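Local coordinates for protein prolyl oligopeptidase (Novosphingobium capsulatum, PDB 1YR2) that probably hydrolyses oligopeptides on the carboxyl side of proline, and of alanine to a lesser extent, as a serine peptidase of the S9A family, at residues 38-43 with 672-677; 342-347 with 355-360; 644-649 with 678-683. All blocks are in the same frame, centred on the assembly; numbering follows the deposited sequence.

Contact 1: 38-43 with 672-677; sequences PPYPAS and ALQTAA
The side-chain amide of Gln674 lies stacked on one face of the Tyr40 ring, the two planes only 6° apart, and Gln674 CG stands over the middle of that face, 3.5 Å from the centroid of the Tyr40 ring in a CH-pi contact. The extended N-terminal arm here crosses the last turn of helix 664-675 in the alpha/beta-hydrolase domain. With CG turned anti to the carbonyl carbon (chi1 -75°) and the chain straight beyond it, Gln674 carries CD to 3.5 Å from Tyr40 CD1. Glutamine suits the place because its methylene and flat amide cover the ring while the polar ends reach past it: NE2 bonds to His683 O, and OE1 takes a bond from Gln81 NE2. Tyr40 OH bonds to His683 N, so arm and helix together hold the backbone of one residue. Pro41, whose ring restricts phi, suits the extended arm and packs on helix 72-89. Ser43 OG, also bonded to Trp77 NE1, donates to a water at 2.7 Å. That water in turn donates to Pro41 O and to Gln674 OE1, 2.6 Å from each.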
loop_
_atom_site.group_PDB
_atom_site.type_symbol
_atom_site.label_atom_id
_atom_site.label_comp_id
_atom_site.label_asym_id
_atom_site.label_seq_id
_atom_site.Cartn_x
_atom_site.Cartn_y
_atom_site.Cartn_z
ATOM N N PRO A 38 -33.266 12.159 19.444
ATOM C CA PRO A 38 -33.290 13.409 20.305
ATOM C C PRO A 38 -32.779 14.559 19.491
ATOM O O PRO A 38 -32.055 14.295 18.552
ATOM C CB PRO A 38 -32.295 13.107 21.425
ATOM C CG PRO A 38 -31.625 11.816 21.059
ATOM C CD PRO A 38 -32.069 11.347 19.692
ATOM N N PRO A 39 -33.129 15.798 19.795
ATOM C CA PRO A 39 -32.759 16.897 18.892
ATOM C C PRO A 39 -31.231 17.139 18.826
ATOM O O PRO A 39 -30.483 16.970 19.807
ATOM C CB PRO A 39 -33.518 18.110 19.447
ATOM C CG PRO A 39 -34.088 17.682 20.777
ATOM C CD PRO A 39 -33.873 16.237 20.998
ATOM N N TYR A 40 -30.758 17.502 17.635
ATOM C CA TYR A 40 -29.347 17.757 17.450
ATOM C C TYR A 40 -28.852 18.885 18.362
ATOM O O TYR A 40 -29.616 19.812 18.636
ATOM C CB TYR A 40 -29.127 18.176 16.013
ATOM C CG TYR A 40 -29.334 17.074 15.017
ATOM C CD1 TYR A 40 -28.661 15.871 15.156
ATOM C CD2 TYR A 40 -30.202 17.222 13.944
ATOM C CE1 TYR A 40 -28.812 14.846 14.254
ATOM C CE2 TYR A 40 -30.347 16.189 13.018
ATOM C CZ TYR A 40 -29.643 14.996 13.205
ATOM O OH TYR A 40 -29.738 13.941 12.305
ATOM N N PRO A 41 -27.574 18.877 18.746
ATOM C CA PRO A 41 -26.982 20.056 19.385
ATOM C C PRO A 41 -27.053 21.246 18.446
ATOM O O PRO A 41 -27.139 21.051 17.225
ATOM C CB PRO A 41 -25.539 19.644 19.636
ATOM C CG PRO A 41 -25.593 18.118 19.652
ATOM C CD PRO A 41 -26.569 17.805 18.546
ATOM N N ALA A 42 -27.077 22.447 19.006
ATOM C CA ALA A 42 -27.221 23.639 18.209
ATOM C C ALA A 42 -26.024 23.833 17.247
ATOM O O ALA A 42 -24.886 23.545 17.565
ATOM C CB ALA A 42 -27.404 24.874 19.130
ATOM N N SER A 43 -26.306 24.325 16.057
ATOM C CA SER A 43 -25.245 24.830 15.190
ATOM C C SER A 43 -25.589 26.270 14.810
ATOM O O SER A 43 -26.097 26.492 13.741
ATOM C CB SER A 43 -25.122 23.924 13.958
ATOM O OG SER A 43 -24.637 22.632 14.373
ATOM N N ALA A 672 -24.463 21.719 8.291
ATOM C CA ALA A 672 -25.342 21.853 7.164
ATOM C C ALA A 672 -26.353 20.719 7.088
ATOM O O ALA A 672 -27.572 20.990 6.934
ATOM C CB ALA A 672 -24.549 21.969 5.802
ATOM N N LEU A 673 -25.882 19.468 7.220
ATOM C CA LEU A 673 -26.783 18.315 7.206
ATOM C C LEU A 673 -27.803 18.357 8.358
ATOM O O LEU A 673 -28.955 18.027 8.141
ATOM C CB LEU A 673 -25.995 16.997 7.397
ATOM C CG LEU A 673 -25.030 16.562 6.317
ATOM C CD1 LEU A 673 -24.333 15.326 6.731
ATOM C CD2 LEU A 673 -25.749 16.307 4.987
ATOM N N GLN A 674 -27.369 18.705 9.576
ATOM C CA GLN A 674 -28.253 18.689 10.753
ATOM C C GLN A 674 -29.282 19.833 10.676
ATOM O O GLN A 674 -30.393 19.698 11.135
ATOM C CB GLN A 674 -27.490 18.792 12.066
ATOM C CG GLN A 674 -26.775 17.509 12.462
ATOM C CD GLN A 674 -25.954 17.605 13.709
ATOM O OE1 GLN A 674 -25.858 18.686 14.357
ATOM N NE2 GLN A 674 -25.299 16.465 14.056
ATOM N N THR A 675 -28.898 20.934 10.040
ATOM C CA THR A 675 -29.791 22.061 9.812
ATOM C C THR A 675 -30.794 21.856 8.666
ATOM O O THR A 675 -31.872 22.445 8.685
ATOM C CB THR A 675 -28.961 23.267 9.505
ATOM O OG1 THR A 675 -28.108 23.514 10.628
ATOM C CG2 THR A 675 -29.847 24.567 9.313
ATOM N N ALA A 676 -30.428 21.080 7.652
ATOM C CA ALA A 676 -31.280 20.863 6.498
ATOM C C ALA A 676 -32.457 19.956 6.801
ATOM O O ALA A 676 -32.409 19.173 7.714
ATOM C CB ALA A 676 -30.485 20.288 5.312
ATOM N N ALA A 677 -33.502 20.076 5.980
ATOM C CA ALA A 677 -34.671 19.193 6.023
ATOM C C ALA A 677 -34.486 17.951 5.121
ATOM O O ALA A 677 -34.921 17.931 3.970
ATOM C CB ALA A 677 -35.901 20.000 5.596
HETATM O O HOH W 1 -26.799 21.098 14.680
#

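Contact 2: 342-347 with 355-360; sequences KIVRVD and FDTVVP
A classic beta bulge interrupts this antiparallel hairpin: Val358 and Val359 both face Ile343, whose carbonyl oxygen takes a bond from Val358 N at 2.9 Å and a weak, longer one from Val359 N. Ile343 N answers by donating to Val359 O at 2.9 Å. Beyond the bulge the register is regular, and Arg345 and Asp356 form a hydrogen-bonded pair through both backbone N-H groups. The strands 342-347 and 354-357 are the third and fourth of a blade in the seven-bladed beta-propeller, so 354-357 lies at the blade's outer rim. On one face of the sheet Val346 lies alongside Phe355, its CG2 3.5 Å from Phe355 CD2, and its CG1 over the ring near the rim; Val344 CG1 meets the ring edge. Branched valines suit strands, and Phe355, lying against them, also touches Leu312 and Ile313. The other face carries Arg345, with CG anti to the backbone N (chi1 -175°) and a bend at chi3 that returns the guanidinium to Asp356. Its NH2 forms a salt bridge with Asp356 OD2 at 3.3 Å, the hydrogen bond within it long and weak, and the carboxylate is turned 89° to the guanidinium although OD2 lies in the guanidinium plane. Val358 CG1 sits over the guanidinium face. Lys342 CB lies 3.4 Å from Val359 O, and the chain then runs extended past Thr357 until NZ bonds to Asp336 O and donates to a water at 2.6 Å. With an alanine in place of Lys342, Asp336 O would probably lose its charged donor and the water its hold on this strand. The same water lies 2.6 Å from Thr357 OG1.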
loop_
_atom_site.group_PDB
_atom_site.type_symbol
_atom_site.label_atom_id
_atom_site.label_comp_id
_atom_site.label_asym_id
_atom_site.label_seq_id
_atom_site.Cartn_x
_atom_site.Cartn_y
_atom_site.Cartn_z
ATOM N N LYS A 342 10.361 -2.002 -19.365
ATOM C CA LYS A 342 10.725 -3.142 -20.188
ATOM C C LYS A 342 11.922 -3.860 -19.546
ATOM O O LYS A 342 12.543 -3.374 -18.619
ATOM C CB LYS A 342 11.048 -2.660 -21.620
ATOM C CG LYS A 342 12.257 -1.802 -21.729
ATOM C CD LYS A 342 12.402 -1.132 -23.102
ATOM C CE LYS A 342 13.713 -0.354 -23.195
ATOM N NZ LYS A 342 13.825 0.409 -24.441
ATOM N N ILE A 343 12.211 -5.055 -19.995
ATOM C CA ILE A 343 13.357 -5.809 -19.515
ATOM C C ILE A 343 14.454 -5.849 -20.571
ATOM O O ILE A 343 14.234 -6.326 -21.678
ATOM C CB ILE A 343 12.917 -7.227 -19.158
ATOM C CG1 ILE A 343 11.814 -7.147 -18.075
ATOM C CG2 ILE A 343 14.115 -7.997 -18.568
ATOM C CD1 ILE A 343 11.241 -8.457 -17.721
ATOM N N VAL A 344 15.619 -5.375 -20.181
ATOM C CA VAL A 344 16.800 -5.310 -21.031
ATOM C C VAL A 344 17.904 -6.236 -20.500
ATOM O O VAL A 344 18.267 -6.212 -19.314
ATOM C CB VAL A 344 17.331 -3.870 -21.152
ATOM C CG1 VAL A 344 18.579 -3.816 -22.004
ATOM C CG2 VAL A 344 16.297 -2.972 -21.778
ATOM N N ARG A 345 18.434 -7.023 -21.415
ATOM C CA ARG A 345 19.604 -7.878 -21.154
ATOM C C ARG A 345 20.838 -7.224 -21.690
ATOM O O ARG A 345 20.886 -6.852 -22.852
ATOM C CB ARG A 345 19.423 -9.212 -21.793
ATOM C CG ARG A 345 20.532 -10.216 -21.470
ATOM C CD ARG A 345 20.385 -11.553 -22.154
ATOM N NE ARG A 345 20.538 -11.358 -23.597
ATOM C CZ ARG A 345 20.130 -12.164 -24.545
ATOM N NH1 ARG A 345 19.574 -13.340 -24.303
ATOM N NH2 ARG A 345 20.329 -11.778 -25.785
ATOM N N VAL A 346 21.828 -7.014 -20.848
ATOM C CA VAL A 346 23.105 -6.473 -21.323
ATOM C C VAL A 346 24.155 -7.581 -21.307
ATOM O O VAL A 346 24.390 -8.206 -20.277
ATOM C CB VAL A 346 23.534 -5.369 -20.409
ATOM C CG1 VAL A 346 24.841 -4.749 -20.868
ATOM C CG2 VAL A 346 22.460 -4.355 -20.378
ATOM N N ASP A 347 24.750 -7.856 -22.453
ATOM C CA ASP A 347 25.818 -8.859 -22.596
ATOM C C ASP A 347 27.163 -8.161 -22.600
ATOM O O ASP A 347 27.405 -7.249 -23.401
ATOM C CB ASP A 347 25.611 -9.614 -23.895
ATOM C CG ASP A 347 26.493 -10.843 -24.009
ATOM O OD1 ASP A 347 27.723 -10.692 -23.972
ATOM O OD2 ASP A 347 26.039 -11.995 -24.146
ATOM N N PHE A 355 23.092 -4.420 -25.878
ATOM C CA PHE A 355 21.795 -4.262 -25.194
ATOM C C PHE A 355 20.754 -4.967 -26.031
ATOM O O PHE A 355 20.730 -4.791 -27.253
ATOM C CB PHE A 355 21.407 -2.777 -25.045
ATOM C CG PHE A 355 22.308 -2.014 -24.102
ATOM C CD1 PHE A 355 23.525 -1.551 -24.537
ATOM C CD2 PHE A 355 21.969 -1.831 -22.775
ATOM C CE1 PHE A 355 24.365 -0.881 -23.658
ATOM C CE2 PHE A 355 22.799 -1.127 -21.903
ATOM C CZ PHE A 355 23.994 -0.675 -22.344
ATOM N N ASP A 356 19.937 -5.801 -25.399
ATOM C CA ASP A 356 18.836 -6.487 -26.091
ATOM C C ASP A 356 17.583 -6.348 -25.214
ATOM O O ASP A 356 17.615 -6.716 -24.063
ATOM C CB ASP A 356 19.135 -7.982 -26.328
ATOM C CG ASP A 356 20.255 -8.226 -27.334
ATOM O OD1 ASP A 356 20.128 -7.801 -28.500
ATOM O OD2 ASP A 356 21.300 -8.867 -27.053
ATOM N N THR A 357 16.492 -5.821 -25.761
ATOM C CA THR A 357 15.243 -5.771 -25.024
ATOM C C THR A 357 14.624 -7.143 -25.123
ATOM O O THR A 357 14.253 -7.533 -26.164
ATOM C CB THR A 357 14.339 -4.723 -25.638
ATOM O OG1 THR A 357 14.949 -3.444 -25.420
ATOM C CG2 THR A 357 12.975 -4.682 -24.946
ATOM N N VAL A 358 14.618 -7.921 -24.047
ATOM C CA VAL A 358 14.139 -9.298 -24.145
ATOM C C VAL A 358 12.651 -9.412 -23.846
ATOM O O VAL A 358 11.974 -10.352 -24.294
ATOM C CB VAL A 358 14.967 -10.261 -23.264
ATOM C CG1 VAL A 358 16.373 -10.485 -23.867
ATOM C CG2 VAL A 358 15.076 -9.757 -21.805
ATOM N N VAL A 359 12.130 -8.448 -23.102
ATOM C CA VAL A 359 10.680 -8.337 -22.880
ATOM C C VAL A 359 10.341 -6.881 -23.114
ATOM O O VAL A 359 10.729 -6.021 -22.298
ATOM C CB VAL A 359 10.244 -8.733 -21.447
ATOM C CG1 VAL A 359 8.712 -8.690 -21.317
ATOM C CG2 VAL A 359 10.721 -10.128 -21.101
ATOM N N PRO A 360 9.621 -6.595 -24.196
ATOM C CA PRO A 360 9.335 -5.219 -24.549
ATOM C C PRO A 360 8.259 -4.657 -23.648
ATOM O O PRO A 360 7.586 -5.419 -22.943
ATOM C CB PRO A 360 8.858 -5.317 -25.990
ATOM C CG PRO A 360 8.259 -6.702 -26.102
ATOM C CD PRO A 360 8.999 -7.548 -25.140
HETATM O O HOH W 2 13.920 -1.310 -26.442
HETATM O O HOH W 3 22.081 -8.901 -24.417
#

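Contact 3: 644-649 with 678-683; sequences GVDYPA and IGPKPH. With GOL (glycerol), chain B.
Tyr647 and Ile678 form the tightly packed half of this contact, where the loops leading into parallel strands 649-654 and 683-687 of the alpha/beta-hydrolase sheet run beside each other. Ile678 sets CG1 between its backbone N and carbonyl carbon (chi1 52°), which brings CD1 over the face of the Tyr647 ring for a CH-pi contact, while CG2 approaches Tyr647 CD1 to 3.6 Å. A beta-branched residue can thus meet the ring with two branches at once. The ring is pinned at its far end, where OH bonds to Asn586 OD1 and to Arg642 N. Tyr647 N gives a straight bond to Ile678 O at 3.0 Å, coming from above the carbonyl plane. Nearby, His683 NE2 donates to Pro648 O at 2.8 Å, a weak bond bent to 126°. Ala649 CA makes a CA-H...O contact with Pro682 O at 3.4 Å. Its small CB packs 4.1 Å from Pro682 CD, with Phe712 and Phe716 of helix 699-717 on both residues. The opposite character appears toward solvent. There Asp646 OD1 comes to 3.3 Å from Gly679 CA, where a side chain would collide with that oxygen; independently, the backbone angles of Gly679 would jam a CB against the preceding carbonyl oxygen. A water donates to both Tyr647 O and Ile678 O and accepts from Lys681 N. Lys681 stretches its extended chain past Ala649 and donates from NZ to O2 of a glycerol at 2.8 Å, with a weak second bond to Ala593 O. The glycerol, probably from the crystallisation liquor, also bonds to Phe592 O and Asp590 O. A lysine donor beside backbone acceptors can thus be bridged by a small polyol, which implies no natural ligand, whereas the tyrosine side combines apolar packing with direct hydrogen bonds.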
loop_
_atom_site.group_PDB
_atom_site.type_symbol
_atom_site.label_atom_id
_atom_site.label_comp_id
_atom_site.label_asym_id
_atom_site.label_seq_id
_atom_site.Cartn_x
_atom_site.Cartn_y
_atom_site.Cartn_z
ATOM N N GLY A 644 -35.641 18.854 1.429
ATOM C CA GLY A 644 -36.822 18.209 0.916
ATOM C C GLY A 644 -36.641 16.777 0.458
ATOM O O GLY A 644 -37.587 16.167 0.026
ATOM N N VAL A 645 -35.425 16.247 0.571
ATOM C CA VAL A 645 -35.074 14.945 0.037
ATOM C C VAL A 645 -34.567 14.122 1.220
ATOM O O VAL A 645 -33.764 14.632 1.971
ATOM C CB VAL A 645 -33.955 15.196 -1.023
ATOM C CG1 VAL A 645 -33.242 13.980 -1.389
ATOM C CG2 VAL A 645 -34.591 15.869 -2.287
ATOM N N ASP A 646 -35.014 12.876 1.380
ATOM C CA ASP A 646 -34.499 12.005 2.438
ATOM C C ASP A 646 -33.054 11.521 2.137
ATOM O O ASP A 646 -32.781 10.880 1.112
ATOM C CB ASP A 646 -35.398 10.787 2.675
ATOM C CG ASP A 646 -36.760 11.151 3.323
ATOM O OD1 ASP A 646 -36.919 12.189 4.007
ATOM O OD2 ASP A 646 -37.732 10.410 3.200
ATOM N N TYR A 647 -32.153 11.820 3.063
ATOM C CA TYR A 647 -30.757 11.462 2.944
ATOM C C TYR A 647 -30.524 10.131 3.653
ATOM O O TYR A 647 -31.251 9.760 4.567
ATOM C CB TYR A 647 -29.859 12.557 3.578
ATOM C CG TYR A 647 -29.401 13.625 2.575
ATOM C CD1 TYR A 647 -30.307 14.235 1.687
ATOM C CD2 TYR A 647 -28.082 13.988 2.486
ATOM C CE1 TYR A 647 -29.892 15.189 0.791
ATOM C CE2 TYR A 647 -27.648 14.959 1.553
ATOM C CZ TYR A 647 -28.556 15.565 0.755
ATOM O OH TYR A 647 -28.105 16.463 -0.170
ATOM N N PRO A 648 -29.456 9.453 3.281
ATOM C CA PRO A 648 -29.026 8.286 4.032
ATOM C C PRO A 648 -28.650 8.657 5.470
ATOM O O PRO A 648 -28.470 9.836 5.834
ATOM C CB PRO A 648 -27.779 7.815 3.286
ATOM C CG PRO A 648 -27.542 8.742 2.192
ATOM C CD PRO A 648 -28.525 9.812 2.192
ATOM N N ALA A 649 -28.518 7.638 6.282
ATOM C CA ALA A 649 -27.835 7.815 7.585
ATOM C C ALA A 649 -26.380 8.134 7.263
ATOM O O ALA A 649 -25.796 7.507 6.386
ATOM C CB ALA A 649 -27.933 6.562 8.412
ATOM N N ILE A 678 -33.793 16.945 5.645
ATOM C CA ILE A 678 -33.318 15.814 4.837
ATOM C C ILE A 678 -33.693 14.483 5.482
ATOM O O ILE A 678 -32.984 13.464 5.375
ATOM C CB ILE A 678 -31.798 15.910 4.560
ATOM C CG1 ILE A 678 -30.989 16.101 5.849
ATOM C CG2 ILE A 678 -31.551 17.037 3.535
ATOM C CD1 ILE A 678 -29.512 16.012 5.627
ATOM N N GLY A 679 -34.823 14.508 6.170
ATOM C CA GLY A 679 -35.403 13.296 6.672
ATOM C C GLY A 679 -34.885 12.882 8.036
ATOM O O GLY A 679 -34.079 13.573 8.673
ATOM N N PRO A 680 -35.412 11.765 8.493
ATOM C CA PRO A 680 -35.277 11.351 9.896
ATOM C C PRO A 680 -34.043 10.520 10.262
ATOM O O PRO A 680 -33.848 10.293 11.452
ATOM C CB PRO A 680 -36.551 10.534 10.112
ATOM C CG PRO A 680 -36.738 9.842 8.745
ATOM C CD PRO A 680 -36.325 10.871 7.744
ATOM N N LYS A 681 -33.223 10.098 9.295
ATOM C CA LYS A 681 -32.063 9.257 9.584
ATOM C C LYS A 681 -30.986 10.095 10.290
ATOM O O LYS A 681 -30.890 11.299 10.073
ATOM C CB LYS A 681 -31.543 8.561 8.294
ATOM C CG LYS A 681 -32.530 7.432 7.812
ATOM C CD LYS A 681 -32.038 6.733 6.557
ATOM C CE LYS A 681 -32.931 5.562 6.079
ATOM N NZ LYS A 681 -32.089 4.840 5.025
ATOM N N PRO A 682 -30.208 9.486 11.169
ATOM C CA PRO A 682 -29.172 10.224 11.927
ATOM C C PRO A 682 -28.082 10.799 11.004
ATOM O O PRO A 682 -27.586 10.056 10.155
ATOM C CB PRO A 682 -28.518 9.150 12.776
ATOM C CG PRO A 682 -29.359 7.948 12.679
ATOM C CD PRO A 682 -30.200 8.046 11.459
ATOM N N HIS A 683 -27.717 12.066 11.194
ATOM C CA HIS A 683 -26.654 12.726 10.464
ATOM C C HIS A 683 -25.697 13.260 11.525
ATOM O O HIS A 683 -25.947 14.301 12.162
ATOM C CB HIS A 683 -27.289 13.821 9.620
ATOM C CG HIS A 683 -28.287 13.284 8.634
ATOM N ND1 HIS A 683 -29.495 13.889 8.364
ATOM C CD2 HIS A 683 -28.272 12.132 7.916
ATOM C CE1 HIS A 683 -30.151 13.161 7.471
ATOM N NE2 HIS A 683 -29.433 12.090 7.182
HETATM C C1 GOL B . -32.015 5.956 0.456
HETATM O O1 GOL B . -33.281 5.861 -0.161
HETATM C C2 GOL B . -32.098 6.819 1.703
HETATM O O2 GOL B . -31.296 6.179 2.675
HETATM C C3 GOL B . -33.535 6.931 2.247
HETATM O O3 GOL B . -33.524 7.296 3.614
HETATM O O HOH W 4 -33.011 10.910 6.399
#

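In the fold
Contacts 1 and 3 are neighbours in the hydrolase domain, their centres 11 Å apart; contact 2 lies across the molecule in the propeller, with centres 64 Å from contact 1 and 60 Å from contact 3. Segments 672-677 and 678-683 are continuous, so the helix end that carries the N-terminal arm passes directly into contact 3, and Ala677 O probably bonds to Gly644 N at 2.8 Å. Contact 2 is nested in the chain between the two ends that contact 1 brings together. The strand after contact 3, 683-687, leads to the unmodelled loop 689-697, which in this family probably carries the catalytic histidine; the likely nucleophile elbow follows strand 569-574 of the same sheet.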